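Local coordinates for protein YchN (Escherichia coli, PDB 1JX7) that is of unknown function but assembles into a homohexamer, a dimer of trimers, and belongs to the DsrE/DsrF-like family, at residues 3-8 and 109-114; 11-16 and 57-62; 38-43 and 76-81; 64-69 and 91-96. All blocks are in the same frame, centred on the assembly; numbering follows the deposited sequence.

Contact 1 of 4, residues 3-8 and 109-114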
loop_
_atom_site.group_PDB
_atom_site.type_symbol
_atom_site.label_atom_id
_atom_site.label_comp_id
_atom_site.label_asym_id
_atom_site.label_seq_id
_atom_site.Cartn_x
_atom_site.Cartn_y
_atom_site.Cartn_z
ATOM N N LYS A 3 -9.174 6.468 -28.414
ATOM C CA LYS A 3 -9.274 7.221 -27.176
ATOM C C LYS A 3 -8.791 6.390 -25.997
ATOM O O LYS A 3 -9.347 5.325 -25.690
ATOM C CB LYS A 3 -10.714 7.680 -26.937
ATOM C CG LYS A 3 -11.202 8.684 -27.965
ATOM C CD LYS A 3 -12.472 9.409 -27.519
ATOM C CE LYS A 3 -12.211 10.301 -26.309
ATOM N NZ LYS A 3 -13.372 11.163 -25.948
ATOM N N ILE A 4 -7.753 6.874 -25.340
ATOM C CA ILE A 4 -7.192 6.188 -24.188
ATOM C C ILE A 4 -7.228 7.068 -22.953
ATOM O O ILE A 4 -6.692 8.179 -22.946
ATOM C CB ILE A 4 -5.738 5.770 -24.444
ATOM C CG1 ILE A 4 -5.692 4.640 -25.468
ATOM C CG2 ILE A 4 -5.082 5.367 -23.137
ATOM C CD1 ILE A 4 -4.281 4.280 -25.885
ATOM N N VAL A 5 -7.878 6.572 -21.898
ATOM C CA VAL A 5 -7.964 7.308 -20.651
ATOM C C VAL A 5 -7.041 6.624 -19.654
ATOM O O VAL A 5 -6.978 5.389 -19.581
ATOM C CB VAL A 5 -9.399 7.305 -20.078
ATOM C CG1 VAL A 5 -9.420 7.973 -18.717
ATOM C CG2 VAL A 5 -10.338 8.018 -21.026
ATOM N N ILE A 6 -6.303 7.434 -18.896
ATOM C CA ILE A 6 -5.402 6.908 -17.882
ATOM C C ILE A 6 -5.809 7.498 -16.544
ATOM O O ILE A 6 -5.952 8.707 -16.402
ATOM C CB ILE A 6 -3.931 7.290 -18.168
ATOM C CG1 ILE A 6 -3.343 6.346 -19.221
ATOM C CG2 ILE A 6 -3.113 7.252 -16.868
ATOM C CD1 ILE A 6 -1.837 6.498 -19.431
ATOM N N VAL A 7 -6.017 6.647 -15.554
ATOM C CA VAL A 7 -6.382 7.144 -14.240
ATOM C C VAL A 7 -5.224 6.845 -13.293
ATOM O O VAL A 7 -4.420 5.948 -13.546
ATOM C CB VAL A 7 -7.673 6.480 -13.730
ATOM C CG1 VAL A 7 -8.290 7.340 -12.645
ATOM C CG2 VAL A 7 -8.662 6.312 -14.872
ATOM N N ALA A 8 -5.122 7.620 -12.224
ATOM C CA ALA A 8 -4.058 7.437 -11.255
ATOM C C ALA A 8 -4.533 7.785 -9.845
ATOM O O ALA A 8 -5.214 8.797 -9.633
ATOM C CB ALA A 8 -2.868 8.289 -11.638
ATOM N N LEU A 109 -16.839 6.031 -20.473
ATOM C CA LEU A 109 -17.875 5.525 -21.364
ATOM C C LEU A 109 -17.558 5.733 -22.848
ATOM O O LEU A 109 -17.961 4.931 -23.691
ATOM C CB LEU A 109 -19.216 6.175 -21.015
ATOM C CG LEU A 109 -19.993 5.529 -19.858
ATOM C CD1 LEU A 109 -21.201 6.390 -19.508
ATOM C CD2 LEU A 109 -20.436 4.129 -20.248
ATOM N N SER A 110 -16.829 6.797 -23.164
ATOM C CA SER A 110 -16.501 7.101 -24.551
ATOM C C SER A 110 -15.040 6.834 -24.900
ATOM O O SER A 110 -14.459 7.531 -25.728
ATOM C CB SER A 110 -16.832 8.571 -24.853
ATOM O OG SER A 110 -16.035 9.452 -24.068
ATOM N N ALA A 111 -14.446 5.828 -24.277
ATOM C CA ALA A 111 -13.056 5.500 -24.538
ATOM C C ALA A 111 -12.910 4.044 -24.930
ATOM O O ALA A 111 -13.616 3.177 -24.420
ATOM C CB ALA A 111 -12.205 5.795 -23.305
ATOM N N ASP A 112 -11.985 3.761 -25.838
ATOM C CA ASP A 112 -11.761 2.390 -26.255
ATOM C C ASP A 112 -11.034 1.675 -25.128
ATOM O O ASP A 112 -11.325 0.516 -24.819
ATOM C CB ASP A 112 -10.908 2.347 -27.528
ATOM C CG ASP A 112 -11.396 3.308 -28.599
ATOM O OD1 ASP A 112 -12.612 3.309 -28.901
ATOM O OD2 ASP A 112 -10.558 4.062 -29.138
ATOM N N LYS A 113 -10.090 2.367 -24.507
ATOM C CA LYS A 113 -9.335 1.780 -23.407
ATOM C C LYS A 113 -9.177 2.691 -22.201
ATOM O O LYS A 113 -9.117 3.922 -22.306
ATOM C CB LYS A 113 -7.951 1.334 -23.890
ATOM C CG LYS A 113 -7.862 -0.137 -24.231
ATOM C CD LYS A 113 -6.637 -0.426 -25.062
ATOM C CE LYS A 113 -6.782 0.184 -26.438
ATOM N NZ LYS A 113 -5.634 -0.188 -27.314
ATOM N N VAL A 114 -9.118 2.068 -21.032
ATOM C CA VAL A 114 -8.944 2.819 -19.800
ATOM C C VAL A 114 -7.938 2.105 -18.904
ATOM O O VAL A 114 -8.212 1.040 -18.351
ATOM C CB VAL A 114 -10.285 2.982 -19.050
ATOM C CG1 VAL A 114 -10.067 3.764 -17.778
ATOM C CG2 VAL A 114 -11.288 3.711 -19.940
#

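Contact 2 of 4, residues 11-16 and 57-62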
loop_
_atom_site.group_PDB
_atom_site.type_symbol
_atom_site.label_atom_id
_atom_site.label_comp_id
_atom_site.label_asym_id
_atom_site.label_seq_id
_atom_site.Cartn_x
_atom_site.Cartn_y
_atom_site.Cartn_z
ATOM N N ALA A 11 0.126 8.702 -4.781
ATOM C CA ALA A 11 0.724 9.959 -4.337
ATOM C C ALA A 11 2.068 10.101 -5.034
ATOM O O ALA A 11 2.819 9.126 -5.149
ATOM C CB ALA A 11 0.922 9.956 -2.818
ATOM N N PRO A 12 2.386 11.309 -5.513
ATOM C CA PRO A 12 3.663 11.532 -6.200
ATOM C C PRO A 12 4.845 11.140 -5.326
ATOM O O PRO A 12 4.795 11.301 -4.108
ATOM C CB PRO A 12 3.654 13.041 -6.470
ATOM C CG PRO A 12 2.206 13.372 -6.533
ATOM C CD PRO A 12 1.592 12.547 -5.448
ATOM N N TYR A 13 5.901 10.616 -5.923
ATOM C CA TYR A 13 7.146 10.273 -5.231
ATOM C C TYR A 13 7.139 9.251 -4.108
ATOM O O TYR A 13 8.139 8.579 -3.891
ATOM C CB TYR A 13 7.730 11.529 -4.626
ATOM C CG TYR A 13 7.968 12.591 -5.631
ATOM C CD1 TYR A 13 9.001 12.481 -6.556
ATOM C CD2 TYR A 13 7.155 13.730 -5.687
ATOM C CE1 TYR A 13 9.221 13.462 -7.531
ATOM C CE2 TYR A 13 7.362 14.718 -6.655
ATOM C CZ TYR A 13 8.396 14.577 -7.578
ATOM O OH TYR A 13 8.600 15.555 -8.521
ATOM N N GLY A 14 6.033 9.151 -3.416
ATOM C CA GLY A 14 5.971 8.218 -2.320
ATOM C C GLY A 14 5.755 6.839 -2.915
ATOM O O GLY A 14 6.301 5.851 -2.428
ATOM N N SER A 15 4.960 6.817 -3.946
ATOM C CA SER A 15 4.647 5.583 -4.656
ATOM C C SER A 15 5.486 5.494 -5.916
ATOM O O SER A 15 6.371 6.315 -6.157
ATOM C CB SER A 15 3.153 5.541 -5.033
ATOM O OG SER A 15 2.799 6.541 -5.993
ATOM N N GLU A 16 5.200 4.482 -6.727
ATOM C CA GLU A 16 5.901 4.297 -7.989
ATOM C C GLU A 16 4.824 4.304 -9.083
ATOM O O GLU A 16 5.075 4.679 -10.228
ATOM C CB GLU A 16 6.628 2.952 -7.977
ATOM C CG GLU A 16 7.538 2.743 -9.160
ATOM C CD GLU A 16 8.992 2.704 -8.760
ATOM O OE1 GLU A 16 9.618 1.626 -8.896
ATOM O OE2 GLU A 16 9.504 3.748 -8.306
ATOM N N GLU A 57 16.642 14.627 -5.883
ATOM C CA GLU A 57 16.867 13.231 -6.197
ATOM C C GLU A 57 16.588 12.843 -7.648
ATOM O O GLU A 57 17.042 13.506 -8.571
ATOM C CB GLU A 57 16.037 12.369 -5.249
ATOM C CG GLU A 57 16.436 10.913 -5.206
ATOM C CD GLU A 57 15.373 10.072 -4.543
ATOM O OE1 GLU A 57 15.080 10.321 -3.354
ATOM O OE2 GLU A 57 14.832 9.174 -5.219
ATOM N N GLY A 58 15.815 11.776 -7.825
ATOM C CA GLY A 58 15.512 11.229 -9.134
ATOM C C GLY A 58 14.554 11.893 -10.105
ATOM O O GLY A 58 14.844 12.952 -10.653
ATOM N N TYR A 59 13.417 11.261 -10.354
ATOM C CA TYR A 59 12.481 11.833 -11.302
ATOM C C TYR A 59 11.733 13.062 -10.806
ATOM O O TYR A 59 11.677 13.340 -9.599
ATOM C CB TYR A 59 11.500 10.762 -11.822
ATOM C CG TYR A 59 10.606 10.109 -10.790
ATOM C CD1 TYR A 59 9.557 10.811 -10.198
ATOM C CD2 TYR A 59 10.800 8.776 -10.421
ATOM C CE1 TYR A 59 8.721 10.194 -9.265
ATOM C CE2 TYR A 59 9.978 8.153 -9.498
ATOM C CZ TYR A 59 8.943 8.865 -8.921
ATOM O OH TYR A 59 8.138 8.237 -8.004
ATOM N N ASN A 60 11.180 13.811 -11.750
ATOM C CA ASN A 60 10.441 15.016 -11.440
ATOM C C ASN A 60 9.061 14.978 -12.091
ATOM O O ASN A 60 8.901 15.268 -13.277
ATOM C CB ASN A 60 11.208 16.238 -11.920
ATOM C CG ASN A 60 10.598 17.524 -11.439
ATOM O OD1 ASN A 60 10.916 18.008 -10.357
ATOM N ND2 ASN A 60 9.691 18.075 -12.234
ATOM N N ILE A 61 8.070 14.613 -11.289
ATOM C CA ILE A 61 6.702 14.502 -11.733
ATOM C C ILE A 61 6.182 15.770 -12.387
ATOM O O ILE A 61 5.375 15.717 -13.334
ATOM C CB ILE A 61 5.856 14.077 -10.555
ATOM C CG1 ILE A 61 6.134 12.594 -10.290
ATOM C CG2 ILE A 61 4.393 14.343 -10.804
ATOM C CD1 ILE A 61 5.863 12.160 -8.883
ATOM N N GLN A 62 6.657 16.916 -11.918
ATOM C CA GLN A 62 6.204 18.170 -12.499
ATOM C C GLN A 62 6.561 18.207 -13.973
ATOM O O GLN A 62 5.718 18.509 -14.811
ATOM C CB GLN A 62 6.864 19.334 -11.786
ATOM C CG GLN A 62 5.935 20.490 -11.593
ATOM C CD GLN A 62 6.634 21.812 -11.674
ATOM O OE1 GLN A 62 6.933 22.296 -12.759
ATOM N NE2 GLN A 62 6.913 22.408 -10.521
HETATM O O HOH W 1 5.314 8.527 -8.094
#

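Contact 3 of 4, residues 38-43 and 76-81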
loop_
_atom_site.group_PDB
_atom_site.type_symbol
_atom_site.label_atom_id
_atom_site.label_comp_id
_atom_site.label_asym_id
_atom_site.label_seq_id
_atom_site.Cartn_x
_atom_site.Cartn_y
_atom_site.Cartn_z
ATOM N N ARG A 38 -6.036 11.081 -22.491
ATOM C CA ARG A 38 -6.598 11.878 -21.406
ATOM C C ARG A 38 -6.115 11.278 -20.093
ATOM O O ARG A 38 -6.120 10.051 -19.923
ATOM C CB ARG A 38 -8.118 11.843 -21.452
ATOM C CG ARG A 38 -8.760 12.596 -22.604
ATOM C CD ARG A 38 -10.250 12.372 -22.518
ATOM N NE ARG A 38 -11.032 13.468 -23.064
ATOM C CZ ARG A 38 -11.269 13.652 -24.358
ATOM N NH1 ARG A 38 -10.770 12.805 -25.244
ATOM N NH2 ARG A 38 -12.010 14.676 -24.755
ATOM N N LEU A 39 -5.717 12.147 -19.169
ATOM C CA LEU A 39 -5.202 11.748 -17.860
ATOM C C LEU A 39 -6.059 12.269 -16.727
ATOM O O LEU A 39 -6.262 13.471 -16.598
ATOM C CB LEU A 39 -3.780 12.293 -17.675
ATOM C CG LEU A 39 -2.588 11.362 -17.414
ATOM C CD1 LEU A 39 -2.764 10.663 -16.067
ATOM C CD2 LEU A 39 -2.464 10.356 -18.558
ATOM N N PHE A 40 -6.548 11.370 -15.895
ATOM C CA PHE A 40 -7.351 11.781 -14.763
ATOM C C PHE A 40 -6.584 11.394 -13.514
ATOM O O PHE A 40 -5.976 10.328 -13.480
ATOM C CB PHE A 40 -8.713 11.081 -14.794
ATOM C CG PHE A 40 -9.718 11.696 -13.860
ATOM C CD1 PHE A 40 -9.777 11.303 -12.525
ATOM C CD2 PHE A 40 -10.548 12.719 -14.301
ATOM C CE1 PHE A 40 -10.646 11.924 -11.637
ATOM C CE2 PHE A 40 -11.423 13.344 -13.424
ATOM C CZ PHE A 40 -11.477 12.949 -12.087
ATOM N N LEU A 41 -6.592 12.247 -12.501
ATOM C CA LEU A 41 -5.897 11.928 -11.259
ATOM C C LEU A 41 -6.862 12.024 -10.087
ATOM O O LEU A 41 -7.424 13.088 -9.828
ATOM C CB LEU A 41 -4.726 12.885 -11.029
ATOM C CG LEU A 41 -3.701 13.016 -12.161
ATOM C CD1 LEU A 41 -2.534 13.886 -11.698
ATOM C CD2 LEU A 41 -3.228 11.636 -12.588
HETATM N N MSE A 42 -7.045 10.903 -9.384
HETATM C CA MSE A 42 -7.940 10.844 -8.231
HETATM C C MSE A 42 -7.157 10.833 -6.925
HETATM O O MSE A 42 -5.933 10.801 -6.917
HETATM C CB MSE A 42 -8.825 9.589 -8.294
HETATM C CG MSE A 42 -9.790 9.547 -9.469
HETATM SE SE MSE A 42 -10.967 8.209 -9.359
HETATM C CE MSE A 42 -9.877 6.797 -9.422
ATOM N N SER A 43 -7.899 10.861 -5.818
ATOM C CA SER A 43 -7.338 10.814 -4.503
ATOM C C SER A 43 -5.962 11.454 -4.355
ATOM O O SER A 43 -5.775 12.600 -4.770
ATOM C CB SER A 43 -7.278 9.383 -4.005
ATOM O OG SER A 43 -6.379 8.619 -4.785
ATOM N N LYS A 76 -6.687 16.141 -15.811
ATOM C CA LYS A 76 -7.685 16.611 -14.855
ATOM C C LYS A 76 -7.494 16.110 -13.430
ATOM O O LYS A 76 -7.207 14.921 -13.205
ATOM C CB LYS A 76 -9.088 16.225 -15.355
ATOM C CG LYS A 76 -9.569 17.030 -16.558
ATOM C CD LYS A 76 -9.764 18.488 -16.171
ATOM C CE LYS A 76 -10.391 19.300 -17.288
ATOM N NZ LYS A 76 -10.716 20.700 -16.844
ATOM N N LEU A 77 -7.637 17.007 -12.473
ATOM C CA LEU A 77 -7.515 16.665 -11.059
ATOM C C LEU A 77 -8.943 16.620 -10.500
ATOM O O LEU A 77 -9.732 17.530 -10.744
ATOM C CB LEU A 77 -6.705 17.719 -10.304
ATOM C CG LEU A 77 -5.341 18.153 -10.834
ATOM C CD1 LEU A 77 -4.718 19.122 -9.848
ATOM C CD2 LEU A 77 -4.429 16.967 -11.023
ATOM N N CYS A 78 -9.269 15.565 -9.751
ATOM C CA CYS A 78 -10.608 15.416 -9.187
ATOM C C CYS A 78 -10.957 16.497 -8.177
ATOM O O CYS A 78 -10.248 16.706 -7.189
ATOM C CB CYS A 78 -10.758 14.043 -8.539
ATOM S SG CYS A 78 -12.472 13.615 -8.176
ATOM N N LYS A 79 -12.078 17.170 -8.431
ATOM C CA LYS A 79 -12.582 18.253 -7.594
ATOM C C LYS A 79 -12.696 17.913 -6.095
ATOM O O LYS A 79 -12.127 18.598 -5.247
ATOM C CB LYS A 79 -13.940 18.680 -8.132
ATOM C CG LYS A 79 -14.577 19.829 -7.403
ATOM C CD LYS A 79 -13.797 21.099 -7.607
ATOM C CE LYS A 79 -14.694 22.277 -7.326
ATOM N NZ LYS A 79 -15.956 22.071 -8.090
ATOM N N THR A 80 -13.440 16.857 -5.774
ATOM C CA THR A 80 -13.608 16.498 -4.374
ATOM C C THR A 80 -12.275 16.196 -3.709
ATOM O O THR A 80 -12.076 16.530 -2.544
ATOM C CB THR A 80 -14.543 15.276 -4.206
ATOM O OG1 THR A 80 -14.191 14.255 -5.139
ATOM C CG2 THR A 80 -15.985 15.698 -4.423
ATOM N N CYS A 81 -11.368 15.575 -4.440
ATOM C CA CYS A 81 -10.061 15.236 -3.899
ATOM C C CYS A 81 -9.223 16.475 -3.595
ATOM O O CYS A 81 -8.707 16.618 -2.487
ATOM C CB CYS A 81 -9.303 14.321 -4.873
ATOM S SG CYS A 81 -10.046 12.684 -5.106
#

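Contact 4 of 4, residues 64-69 and 91-96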
loop_
_atom_site.group_PDB
_atom_site.type_symbol
_atom_site.label_atom_id
_atom_site.label_comp_id
_atom_site.label_asym_id
_atom_site.label_seq_id
_atom_site.Cartn_x
_atom_site.Cartn_y
_atom_site.Cartn_z
HETATM N N MSE A 64 7.255 15.732 -16.041
HETATM C CA MSE A 64 6.540 14.724 -16.810
HETATM C C MSE A 64 5.131 15.183 -17.167
HETATM O O MSE A 64 4.569 14.780 -18.185
HETATM C CB MSE A 64 6.509 13.392 -16.040
HETATM C CG MSE A 64 7.877 12.718 -15.953
HETATM SE SE MSE A 64 7.910 11.283 -14.896
HETATM C CE MSE A 64 7.639 12.055 -13.464
ATOM N N LEU A 65 4.560 16.048 -16.335
ATOM C CA LEU A 65 3.226 16.568 -16.600
ATOM C C LEU A 65 3.287 17.707 -17.614
ATOM O O LEU A 65 2.365 17.901 -18.393
ATOM C CB LEU A 65 2.578 17.056 -15.293
ATOM C CG LEU A 65 1.940 15.916 -14.491
ATOM C CD1 LEU A 65 1.473 16.435 -13.133
ATOM C CD2 LEU A 65 0.767 15.329 -15.280
ATOM N N GLU A 66 4.383 18.454 -17.600
ATOM C CA GLU A 66 4.542 19.553 -18.530
ATOM C C GLU A 66 4.795 18.974 -19.917
ATOM O O GLU A 66 4.326 19.519 -20.931
ATOM C CB GLU A 66 5.687 20.456 -18.078
ATOM C CG GLU A 66 5.486 20.914 -16.641
ATOM C CD GLU A 66 6.418 22.029 -16.226
ATOM O OE1 GLU A 66 7.644 21.915 -16.474
ATOM O OE2 GLU A 66 5.928 23.013 -15.640
ATOM N N ILE A 67 5.510 17.858 -19.969
ATOM C CA ILE A 67 5.784 17.171 -21.226
ATOM C C ILE A 67 4.450 16.748 -21.843
ATOM O O ILE A 67 4.253 16.842 -23.051
ATOM C CB ILE A 67 6.653 15.901 -20.999
ATOM C CG1 ILE A 67 8.031 16.286 -20.484
ATOM C CG2 ILE A 67 6.782 15.120 -22.295
ATOM C CD1 ILE A 67 8.915 15.112 -20.168
ATOM N N LEU A 68 3.524 16.277 -21.003
ATOM C CA LEU A 68 2.219 15.851 -21.470
ATOM C C LEU A 68 1.275 17.016 -21.756
ATOM O O LEU A 68 0.527 16.981 -22.733
ATOM C CB LEU A 68 1.572 14.908 -20.458
ATOM C CG LEU A 68 1.977 13.427 -20.432
ATOM C CD1 LEU A 68 1.400 12.760 -19.190
ATOM C CD2 LEU A 68 1.490 12.726 -21.691
ATOM N N THR A 69 1.293 18.061 -20.931
ATOM C CA THR A 69 0.389 19.169 -21.187
ATOM C C THR A 69 0.845 20.033 -22.362
ATOM O O THR A 69 0.017 20.671 -23.017
ATOM C CB THR A 69 0.166 20.074 -19.931
ATOM O OG1 THR A 69 1.347 20.832 -19.641
ATOM C CG2 THR A 69 -0.219 19.227 -18.728
ATOM N N PRO A 91 -1.672 27.189 -6.969
ATOM C CA PRO A 91 -1.219 27.317 -8.357
ATOM C C PRO A 91 -0.889 25.936 -8.911
ATOM O O PRO A 91 -0.026 25.235 -8.377
ATOM C CB PRO A 91 0.025 28.199 -8.229
ATOM C CG PRO A 91 -0.223 28.978 -6.952
ATOM C CD PRO A 91 -0.766 27.906 -6.055
ATOM N N LEU A 92 -1.578 25.532 -9.968
ATOM C CA LEU A 92 -1.324 24.237 -10.569
ATOM C C LEU A 92 -0.408 24.402 -11.756
ATOM O O LEU A 92 -0.308 25.478 -12.321
ATOM C CB LEU A 92 -2.629 23.579 -11.056
ATOM C CG LEU A 92 -3.706 23.066 -10.091
ATOM C CD1 LEU A 92 -3.057 22.247 -8.986
ATOM C CD2 LEU A 92 -4.465 24.228 -9.508
ATOM N N ILE A 93 0.268 23.318 -12.114
ATOM C CA ILE A 93 1.165 23.296 -13.272
ATOM C C ILE A 93 0.258 23.676 -14.437
ATOM O O ILE A 93 -0.939 23.397 -14.409
ATOM C CB ILE A 93 1.733 21.879 -13.483
ATOM C CG1 ILE A 93 2.430 21.411 -12.201
ATOM C CG2 ILE A 93 2.688 21.868 -14.656
ATOM C CD1 ILE A 93 2.975 19.994 -12.270
ATOM N N ASP A 94 0.827 24.313 -15.450
ATOM C CA ASP A 94 0.048 24.760 -16.601
ATOM C C ASP A 94 -1.197 23.969 -16.992
ATOM O O ASP A 94 -2.244 24.096 -16.359
ATOM C CB ASP A 94 0.956 24.912 -17.821
ATOM C CG ASP A 94 1.866 26.121 -17.710
ATOM O OD1 ASP A 94 1.375 27.195 -17.302
ATOM O OD2 ASP A 94 3.069 26.003 -18.040
ATOM N N GLY A 95 -1.093 23.164 -18.042
ATOM C CA GLY A 95 -2.246 22.410 -18.504
ATOM C C GLY A 95 -3.071 21.660 -17.475
ATOM O O GLY A 95 -4.181 21.235 -17.769
ATOM N N VAL A 96 -2.540 21.477 -16.266
ATOM C CA VAL A 96 -3.256 20.757 -15.234
ATOM C C VAL A 96 -4.528 21.486 -14.819
ATOM O O VAL A 96 -4.511 22.696 -14.632
ATOM C CB VAL A 96 -2.348 20.558 -14.007
ATOM C CG1 VAL A 96 -3.167 20.053 -12.814
ATOM C CG2 VAL A 96 -1.245 19.570 -14.356
#

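Contact 1 of 4, residues 3-8 and 109-114
The carboxylate of D112 is met from above its plane by the backbone amide of K3: K3 N lies 2.9 Å from D112 OD2, 42° out of that plane. Another flat group, the carbonyl of S110, lies against the aliphatic part of the K3 side chain, with K3 CD 3.3 Å from S110 O. That chain bends at its third torsion (chi3 66°), which leaves NZ beside the serine rather than carried straight past it; the hydroxyl of S110 itself is bonded to Q106 O. K3 O is gripped twice, by K113 N at 3.3 Å and weakly by D112 N. These bonds open the parallel pairing of strand 3-8 with 113-116, the outermost strand on this side of the sheet within the chain, and V5 N continues it to K113 O at 3.0 Å. Side chains then alternate. I4 and K113 share one face, and K113 NZ bonds to Q2 in its own chain and to the carbonyls of T108 and A111 in a neighbouring subunit, so this edge helps join the subunits. V5, V7 and V114 lie on the other face. There V5 CG2 reaches A111 CB at 3.7 Å, and V7 CG2 meets V114 CG1 at 4.1 Å, the two valines crossing at a slant.

Contact 2 of 4, residues 11-16 and 57-62
Y13 and Y59 are brought together by different first torsions. In Y13, CG stands anti to the carbonyl carbon (chi1 -57°), and the ring runs out toward the start of helix 61-70; in Y59, CG sits between the backbone N and the carbonyl carbon (chi1 62°), and the ring turns back toward segment 11-16, alongside Y13. The two rings slide past each other in opposite directions with planes nearly parallel, but their centroids are 5.5 Å apart and they hardly overlap; the touch is Y13 CD1 against Y59 CE1. One face of the Y13 ring carries a CH-pi contact from I61 CD1, 3.5 Å from the ring centroid and almost on the normal. The same methyl also packs on P12 CB. At the ring's edge, in its plane, lies Y59 O, 3.2 Å from Y13 CE1. The loop after strand 3-8 thus meets the beginning of helix 61-70, where N60 is the N-cap residue: I61 N, in the helix's first turn, donates to Y13 OH at 3.0 Å. That hydroxyl is also bonded to Q53. A leucine in place of Y13 would probably leave I61 N without its acceptor and I61 CD1 without an aromatic face to rest on. A water bonded to Y59 OH at 2.8 Å is also held weakly by Y13 N, and S15 OG donates to A11 O at 2.7 Å. The Y59 ring is stacked on F19, and Y59 packs on E57 of a neighbouring subunit.

Contact 3 of 4, residues 38-43 and 76-81
F40 and L41 carry the tightly packed part of this contact, against K76, L77 and C78. Three backbone bonds hold the two edges together: K76 N to L39 O, L41 N to K76 O at 2.8 Å, and C78 N to L41 O at 3.1 Å. On one face the leucines lie side by side and point the same way, L41 CD1 3.7 Å from L77 CD2. On the other, CG of F40 stands anti to the backbone N (chi1 -166°), which carries the ring obliquely across K76 toward C78. K76 O sits over one ring face, offset toward the rim; F40 CD2 lies 3.9 Å from K76 CB, and F40 CE1 rests 3.8 Å from C78 CB. C78 SG approaches the edge of the F40 ring, 5.3 Å from the ring centroid. Strands 36-41 and 75-78 are parallel neighbours in the sheet, their short segments inclined by 24°, and helix 61-70 connects them in a beta-alpha-beta unit. With only an alanine at F40, C78 CB and K76 CB would probably lose the ring they rest on. C78 is also the N-cap of helix 79-84 and, with C81, forms a CxxC at a helix start, a pattern whose role here is unconfirmed. Toward solvent the two segments hold each other less closely: K76 is partly exposed, and past CB its chain turns at the second torsion and leads away from F40, its amino group forming a salt bridge with E97.

Contact 4 of 4, residues 64-69 and 91-96
L65, E66 and, one turn on from L65, T69, on one side of helix 61-70, pack against I93, G95 and V96 of the loop leading into strand 96-99, so the contact joins a helix covering the parallel sheet to the approach of a strand that is outermost within this chain. The apolar touches come first. L65 and I93 cross at about a right angle, their CD1 methyls 4.0 Å apart, and L65 CD1 also comes within 4.3 Å of V96 CG2. Beyond L65, V96 continues into the core against V75 and L77. Next are the mixed contacts, in which a polar residue uses its carbon chain. E66 stretches out beyond CG and runs across I93, with CG 3.6 Å from I93 CG2; the branch of I93 that lies anti to its backbone N is the one that takes this touch. T69 works at the backbone of the loop instead, laying CB 3.6 Å from G95 CA. Glycine allows that closeness, because a side chain at this position would point straight into the threonine. No hydrogen bond joins the two segments; the polar bonds named here lie within one segment or the other. The loop turns through a weak bond from V96 N to I93 O. The carboxylates of E66 and D94, probably both negative, keep E66 OE2 4.8 Å from D94 OD2, and their charges would probably disfavour any closer approach. Within the helix, T69 OG1 reaches back one turn to L65 O in a weak 3.3 Å hydrogen bond.

Contacts 1 and 3 lie in the same parallel sheet, their centres about 14 Å apart, and meet where strands 3-8 and 36-41 run side by side; contact 1 joins on the last strand, 113-116, and contact 3 adds 75-78. Contacts 2 and 4, with centres about 14 Å apart, share helix 61-70, the first at its start and the second farther along. L77 packs on V96 and L92, tying contact 3 to contact 4. Contacts 1 and 2 are farthest apart, about 23 Å between centres. Contact 1 pairs segments near the chain's two ends and spans the others, while contact 2 closes before contact 4 opens. Contacts 1, 2 and 3 also touch neighbouring subunits of the hexamer.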